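Local coordinates for putative modulator of DNA gyrase (PDB 1VPB), which is a putative modulator of DNA gyrase belonging to the peptidase U62 family and may act as a metallopeptidase, at residues T248-P253 with G371-G376; G363-V368 with F396-G401. All blocks are in the same frame, centred on the assembly; numbering follows the deposited sequence.

Interaction 1: residues T248-P253 with G371-G376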
ATOM      1  N   THR A 248      12.775  25.898  20.877  1.00 32.98           N
ATOM      2  CA  THR A 248      12.699  24.627  21.597  1.00 31.89           C
ATOM      3  C   THR A 248      11.562  23.792  20.988  1.00 33.55           C
ATOM      4  O   THR A 248      10.442  24.293  20.859  1.00 36.20           O
ATOM      5  CB  THR A 248      12.353  24.867  23.047  1.00 32.95           C
ATOM      6  OG1 THR A 248      13.340  25.721  23.656  1.00 36.80           O
ATOM      7  CG2 THR A 248      12.360  23.561  23.850  1.00 33.54           C
ATOM      8  N   MET A 249      11.836  22.550  20.621  1.00 30.75           N
ATOM      9  CA  MET A 249      10.799  21.687  20.068  1.00 31.30           C
ATOM     10  C   MET A 249      10.318  20.682  21.105  1.00 32.45           C
ATOM     11  O   MET A 249      11.105  19.920  21.649  1.00 33.09           O
ATOM     12  CB  MET A 249      11.300  20.949  18.824  1.00 31.24           C
ATOM     13  CG  MET A 249      10.227  20.068  18.211  1.00 33.28           C
ATOM     14  SD  MET A 249      10.579  19.291  16.642  1.00 33.42           S
ATOM     15  CE  MET A 249      12.026  18.339  16.990  1.00 38.68           C
ATOM     16  N   VAL A 250       9.010  20.702  21.378  1.00 32.31           N
ATOM     17  CA  VAL A 250       8.387  19.681  22.214  1.00 32.46           C
ATOM     18  C   VAL A 250       7.565  18.752  21.287  1.00 32.80           C
ATOM     19  O   VAL A 250       6.868  19.220  20.390  1.00 34.09           O
ATOM     20  CB  VAL A 250       7.495  20.288  23.325  1.00 33.63           C
ATOM     21  CG1 VAL A 250       6.952  19.173  24.233  1.00 35.91           C
ATOM     22  CG2 VAL A 250       8.288  21.299  24.154  1.00 34.45           C
ATOM     23  N   VAL A 251       7.681  17.449  21.494  1.00 34.77           N
ATOM     24  CA  VAL A 251       6.928  16.465  20.705  1.00 33.39           C
ATOM     25  C   VAL A 251       6.142  15.525  21.605  1.00 35.93           C
ATOM     26  O   VAL A 251       6.669  14.995  22.574  1.00 33.68           O
ATOM     27  CB  VAL A 251       7.851  15.642  19.800  1.00 34.02           C
ATOM     28  CG1 VAL A 251       7.010  14.831  18.783  1.00 36.71           C
ATOM     29  CG2 VAL A 251       8.854  16.534  19.099  1.00 41.46           C
ATOM     30  N   ASP A 252       4.861  15.323  21.268  1.00 37.64           N
ATOM     31  CA  ASP A 252       3.990  14.481  22.098  1.00 38.01           C
ATOM     32  C   ASP A 252       4.234  13.009  21.859  1.00 38.59           C
ATOM     33  O   ASP A 252       4.967  12.655  20.943  1.00 39.87           O
ATOM     34  CB  ASP A 252       2.523  14.892  21.948  1.00 40.33           C
ATOM     35  CG  ASP A 252       1.973  14.720  20.548  1.00 46.52           C
ATOM     36  OD1 ASP A 252       2.504  13.904  19.766  1.00 43.25           O
ATOM     37  OD2 ASP A 252       0.964  15.401  20.190  1.00 47.78           O
ATOM     38  N   PRO A 253       3.703  12.150  22.724  1.00 38.74           N
ATOM     39  CA  PRO A 253       3.915  10.740  22.617  1.00 44.13           C
ATOM     40  C   PRO A 253       3.210  10.164  21.394  1.00 47.87           C
ATOM     41  O   PRO A 253       3.616   9.145  20.855  1.00 49.05           O
ATOM     42  CB  PRO A 253       3.273  10.203  23.897  1.00 40.66           C
ATOM     43  CG  PRO A 253       3.212  11.301  24.796  1.00 42.51           C
ATOM     44  CD  PRO A 253       2.915  12.488  23.917  1.00 39.96           C
ATOM     45  N   GLY A 371       9.050  28.042  22.318  1.00 33.99           N
ATOM     46  CA  GLY A 371       9.106  26.768  21.663  1.00 32.15           C
ATOM     47  C   GLY A 371       7.923  26.563  20.769  1.00 32.66           C
ATOM     48  O   GLY A 371       7.074  27.444  20.630  1.00 33.80           O
ATOM     49  N   ILE A 372       7.911  25.390  20.180  1.00 34.43           N
ATOM     50  CA  ILE A 372       6.790  24.888  19.398  1.00 36.24           C
ATOM     51  C   ILE A 372       6.518  23.478  19.854  1.00 35.24           C
ATOM     52  O   ILE A 372       7.419  22.631  19.924  1.00 32.76           O
ATOM     53  CB  ILE A 372       7.134  24.925  17.888  1.00 34.78           C
ATOM     54  CG1 ILE A 372       7.244  26.382  17.446  1.00 37.44           C
ATOM     55  CG2 ILE A 372       6.095  24.123  17.066  1.00 33.62           C
ATOM     56  CD1 ILE A 372       7.616  26.577  15.971  1.00 41.50           C
ATOM     57  N   LEU A 373       5.249  23.207  20.139  1.00 36.72           N
ATOM     58  CA  LEU A 373       4.810  21.867  20.429  1.00 36.65           C
ATOM     59  C   LEU A 373       4.370  21.273  19.101  1.00 35.18           C
ATOM     60  O   LEU A 373       3.523  21.842  18.423  1.00 36.85           O
ATOM     61  CB  LEU A 373       3.633  21.898  21.405  1.00 37.30           C
ATOM     62  CG  LEU A 373       2.905  20.546  21.516  1.00 37.09           C
ATOM     63  CD1 LEU A 373       3.762  19.439  22.106  1.00 36.00           C
ATOM     64  CD2 LEU A 373       1.614  20.734  22.308  1.00 40.48           C
ATOM     65  N   VAL A 374       4.949  20.139  18.735  1.00 35.64           N
ATOM     66  CA  VAL A 374       4.571  19.407  17.526  1.00 36.17           C
ATOM     67  C   VAL A 374       3.534  18.329  17.821  1.00 38.01           C
ATOM     68  O   VAL A 374       3.780  17.368  18.560  1.00 36.28           O
ATOM     69  CB  VAL A 374       5.823  18.792  16.854  1.00 37.39           C
ATOM     70  CG1 VAL A 374       5.427  17.896  15.659  1.00 40.35           C
ATOM     71  CG2 VAL A 374       6.732  19.926  16.412  1.00 35.48           C
ATOM     72  N   THR A 375       2.343  18.507  17.257  1.00 40.41           N
ATOM     73  CA  THR A 375       1.275  17.536  17.460  1.00 40.52           C
ATOM     74  C   THR A 375       1.017  16.710  16.222  1.00 41.98           C
ATOM     75  O   THR A 375       0.093  15.869  16.203  1.00 38.76           O
ATOM     76  CB  THR A 375      -0.030  18.254  17.868  1.00 40.48           C
ATOM     77  OG1 THR A 375      -0.425  19.210  16.865  1.00 36.44           O
ATOM     78  CG2 THR A 375       0.181  19.049  19.124  1.00 42.07           C
ATOM     79  N   GLY A 376       1.794  16.954  15.181  1.00 39.82           N
ATOM     80  CA  GLY A 376       1.642  16.152  13.985  1.00 40.35           C
ATOM     81  C   GLY A 376       2.649  16.513  12.927  1.00 42.01           C
ATOM     82  O   GLY A 376       3.176  17.623  12.911  1.00 39.20           O
TER
HETATM   83  O   HOH W   1      -0.755  14.603  18.343  1.00 40.48           O

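Interaction 2: residues G363-V368 with F396-G401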
ATOM      1  N   GLY A 363       3.801  19.134  31.898  1.00 37.91           N
ATOM      2  CA  GLY A 363       4.887  19.561  32.767  1.00 36.10           C
ATOM      3  C   GLY A 363       6.096  20.030  31.964  1.00 36.63           C
ATOM      4  O   GLY A 363       6.760  21.013  32.314  1.00 37.04           O
ATOM      5  N   LEU A 364       6.384  19.318  30.871  1.00 37.15           N
ATOM      6  CA  LEU A 364       7.459  19.717  29.952  1.00 35.53           C
ATOM      7  C   LEU A 364       7.149  21.064  29.252  1.00 36.80           C
ATOM      8  O   LEU A 364       8.026  21.935  29.146  1.00 37.94           O
ATOM      9  CB  LEU A 364       7.691  18.601  28.917  1.00 34.99           C
ATOM     10  CG  LEU A 364       8.200  17.279  29.471  1.00 38.46           C
ATOM     11  CD1 LEU A 364       8.118  16.186  28.416  1.00 38.75           C
ATOM     12  CD2 LEU A 364       9.629  17.392  29.957  1.00 42.70           C
ATOM     13  N   ILE A 365       5.912  21.244  28.798  1.00 36.06           N
ATOM     14  CA  ILE A 365       5.521  22.477  28.120  1.00 37.55           C
ATOM     15  C   ILE A 365       5.680  23.663  29.072  1.00 38.37           C
ATOM     16  O   ILE A 365       6.190  24.724  28.713  1.00 38.89           O
ATOM     17  CB  ILE A 365       4.076  22.369  27.637  1.00 37.72           C
ATOM     18  CG1 ILE A 365       3.977  21.395  26.459  1.00 41.30           C
ATOM     19  CG2 ILE A 365       3.506  23.718  27.223  1.00 38.32           C
ATOM     20  CD1 ILE A 365       2.581  21.009  26.187  1.00 42.81           C
ATOM     21  N   ALA A 366       5.251  23.445  30.303  1.00 40.73           N
ATOM     22  CA  ALA A 366       5.266  24.498  31.322  1.00 41.93           C
ATOM     23  C   ALA A 366       6.673  25.067  31.544  1.00 42.67           C
ATOM     24  O   ALA A 366       6.827  26.222  31.980  1.00 45.06           O
ATOM     25  CB  ALA A 366       4.709  23.959  32.610  1.00 40.39           C
ATOM     26  N   GLY A 367       7.699  24.273  31.242  1.00 41.94           N
ATOM     27  CA  GLY A 367       9.092  24.701  31.425  1.00 43.34           C
ATOM     28  C   GLY A 367       9.761  25.364  30.235  1.00 41.85           C
ATOM     29  O   GLY A 367      10.942  25.715  30.307  1.00 42.20           O
ATOM     30  N   VAL A 368       9.022  25.567  29.142  1.00 40.30           N
ATOM     31  CA  VAL A 368       9.613  26.094  27.904  1.00 41.13           C
ATOM     32  C   VAL A 368       9.254  27.558  27.675  1.00 41.10           C
ATOM     33  O   VAL A 368       8.088  27.927  27.637  1.00 41.80           O
ATOM     34  CB  VAL A 368       9.180  25.254  26.692  1.00 39.66           C
ATOM     35  CG1 VAL A 368       9.676  25.883  25.402  1.00 42.17           C
ATOM     36  CG2 VAL A 368       9.698  23.814  26.846  1.00 40.18           C
ATOM     37  N   PHE A 396       1.435  23.962  18.242  1.00 40.05           N
ATOM     38  CA  PHE A 396       1.230  25.208  18.934  1.00 40.27           C
ATOM     39  C   PHE A 396       2.532  25.895  19.256  1.00 39.97           C
ATOM     40  O   PHE A 396       3.531  25.244  19.599  1.00 37.18           O
ATOM     41  CB  PHE A 396       0.499  24.961  20.244  1.00 40.83           C
ATOM     42  CG  PHE A 396      -0.939  24.681  20.055  1.00 43.33           C
ATOM     43  CD1 PHE A 396      -1.370  23.387  19.843  1.00 45.40           C
ATOM     44  CD2 PHE A 396      -1.861  25.732  20.043  1.00 40.04           C
ATOM     45  CE1 PHE A 396      -2.709  23.115  19.635  1.00 47.55           C
ATOM     46  CE2 PHE A 396      -3.199  25.465  19.848  1.00 47.46           C
ATOM     47  CZ  PHE A 396      -3.613  24.137  19.642  1.00 44.04           C
ATOM     48  N   LEU A 397       2.494  27.215  19.184  1.00 37.72           N
ATOM     49  CA  LEU A 397       3.551  28.024  19.754  1.00 38.89           C
ATOM     50  C   LEU A 397       3.496  27.877  21.280  1.00 38.77           C
ATOM     51  O   LEU A 397       2.407  27.751  21.864  1.00 38.47           O
ATOM     52  CB  LEU A 397       3.361  29.472  19.312  1.00 37.64           C
ATOM     53  CG  LEU A 397       4.418  30.519  19.585  1.00 44.20           C
ATOM     54  CD1 LEU A 397       5.764  30.065  19.018  1.00 42.65           C
ATOM     55  CD2 LEU A 397       3.976  31.869  18.988  1.00 42.30           C
ATOM     56  N   ILE A 398       4.673  27.890  21.914  1.00 39.65           N
ATOM     57  CA  ILE A 398       4.813  27.856  23.381  1.00 37.21           C
ATOM     58  C   ILE A 398       5.503  29.134  23.772  1.00 38.63           C
ATOM     59  O   ILE A 398       6.593  29.392  23.286  1.00 39.10           O
ATOM     60  CB  ILE A 398       5.692  26.673  23.891  1.00 38.22           C
ATOM     61  CG1 ILE A 398       5.236  25.306  23.356  1.00 35.39           C
ATOM     62  CG2 ILE A 398       5.665  26.634  25.404  1.00 37.06           C
ATOM     63  CD1 ILE A 398       6.222  24.176  23.638  1.00 34.19           C
ATOM     64  N   GLU A 399       4.859  29.921  24.627  1.00 36.95           N
ATOM     65  CA  GLU A 399       5.396  31.196  25.077  1.00 38.86           C
ATOM     66  C   GLU A 399       5.258  31.224  26.594  1.00 37.91           C
ATOM     67  O   GLU A 399       4.149  31.138  27.126  1.00 34.48           O
ATOM     68  CB  GLU A 399       4.634  32.367  24.452  1.00 38.10           C
ATOM     69  CG  GLU A 399       4.508  32.345  22.934  1.00 44.45           C
ATOM     70  CD  GLU A 399       3.818  33.587  22.388  1.00 45.04           C
ATOM     71  OE1 GLU A 399       4.480  34.644  22.263  1.00 52.28           O
ATOM     72  OE2 GLU A 399       2.621  33.512  22.074  1.00 47.13           O
ATOM     73  N   ASN A 400       6.397  31.310  27.275  1.00 41.01           N
ATOM     74  CA  ASN A 400       6.445  31.341  28.723  1.00 42.01           C
ATOM     75  C   ASN A 400       5.630  30.208  29.328  1.00 40.35           C
ATOM     76  O   ASN A 400       4.825  30.425  30.232  1.00 40.39           O
ATOM     77  CB  ASN A 400       5.983  32.722  29.222  1.00 45.69           C
ATOM     78  CG  ASN A 400       6.879  33.826  28.712  1.00 50.77           C
ATOM     79  OD1 ASN A 400       8.105  33.714  28.794  1.00 47.67           O
ATOM     80  ND2 ASN A 400       6.282  34.877  28.149  1.00 55.70           N
ATOM     81  N   GLY A 401       5.830  29.004  28.789  1.00 39.00           N
ATOM     82  CA  GLY A 401       5.258  27.804  29.362  1.00 37.57           C
ATOM     83  C   GLY A 401       3.809  27.548  29.028  1.00 38.32           C
ATOM     84  O   GLY A 401       3.214  26.633  29.581  1.00 38.82           O
TER

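Interaction 1: residues T248-P253 with G371-G376
Thr248-Val251 and Gly371-Val374 run side by side as parallel strands, their axes 4.6 Å apart at closest approach and 29° out of line, and the backbones of Val250 and Ile372 carry the ladder. Ile372 N donates to Thr248 O, and Val250 N to Ile372 O. The third bond, from Val374 N to Val250 O at 2.7 Å, is almost straight at 175°. Gly371 suits the first rung because a beta carbon there would run into Thr248 O. On one face, Val250 CG1 meets Leu373 CD1 at 3.8 Å; the leucine reaches it with CG anti to the backbone N (chi1 167°), and both residues lie under Leu361 of helix 361-366. On the other face, Met249 SD lies 3.9 Å from Val374 CG2, and the same methionine side chain also touches Val446 and Phe448 of strand 446-450. Beyond the ladder, Asp252 takes over with its carboxylate: a water donates both to Asp252 OD2 and to Thr375 O, 2.6 Å from each, while OD1 accepts from Asn255 ND2. With the water and Asn255 held at its two oxygens, the carboxylate is restrained from turning. Were this aspartate replaced by alanine, the water would probably lose one of its two acceptors and Asn255 its carboxylate partner. Thr375 and Gly376 together face Glu394 in a classic beta bulge, so the bridge lies where the strand is distorted. The whole is a buried parallel strand pair in the mixed sheet of the C-terminal PmbA/TldA region, with branched aliphatic residues on both faces.

Interaction 2: residues G363-V368 with F396-G401
The tight turn of a beta-hairpin meets the C-terminal end of a short helix here: Ile398 and Gly401, at the turn joining strands 388-399 and 402-413, pack against Ile365, Ala366 and Val368. Asn400 and Gly401 have backbone angles of the type I' class, both with positive phi, a conformation that asparagine and glycine tolerate better than most residues. Gly401 N donates to Val368 O at 2.8 Å, but the bond is bent, 130° at the hydrogen, and the donor stands 27° off the carbonyl plane. Next to it, Gly401 CA approaches Ile365 O to 3.3 Å in a CA-H...O contact and Ala366 O to 3.4 Å in a second. A beta carbon at this place would collide with Ala366 O, so the close fit depends on the bare glycine as well as on its turn geometry. Contact also runs the other way, from Ala366 CA to Gly401 O, 3.4 Å away. Ile365 O also accepts from Val368 N, at 3.0 Å.

Beside this polar patch, the CG2 methyl of Ile398 lies against Val368 O at 3.5 Å. Standing anti to the backbone N, it also touches Ile365 CG2 at 4.1 Å and Val368 CB at 4.0 Å. The Ile398 side chain crosses those of Ile365 and Val368 at about right angles. Leu403 and Leu373 extend the apolar surroundings.

One bent hydrogen bond and several CH...O contacts thus let the turn satisfy Val368 O and lie close against the carbonyls of the helix end, an attraction probably helped by the partial negative charge there, while the branched side chains supply the apolar half of the contact.

Overall arrangement
From the N terminus the order is 248-253, 363-368, 371-376, 396-401, so the two contacts cross. Interaction 1 closes a long loop of 117 residues between its segments; interaction 2 closes a shorter one of 27, mostly strand, which begins before 371-376 and ends after it. Helix 361-366 is followed, after a short loop, by strand 370-378, so the two loops share that connection. Strands 370-378 and 388-399 are antiparallel neighbours, probably bonded through Leu373 N to Phe396 O and Gly371 O to Ile398 N, and Val250 packs on Ile398. Together the contacts join strand 245-251 to strand 370-378 and hold helix 361-366 against the hairpin of strands 388-399 and 402-413 of the same mixed sheet.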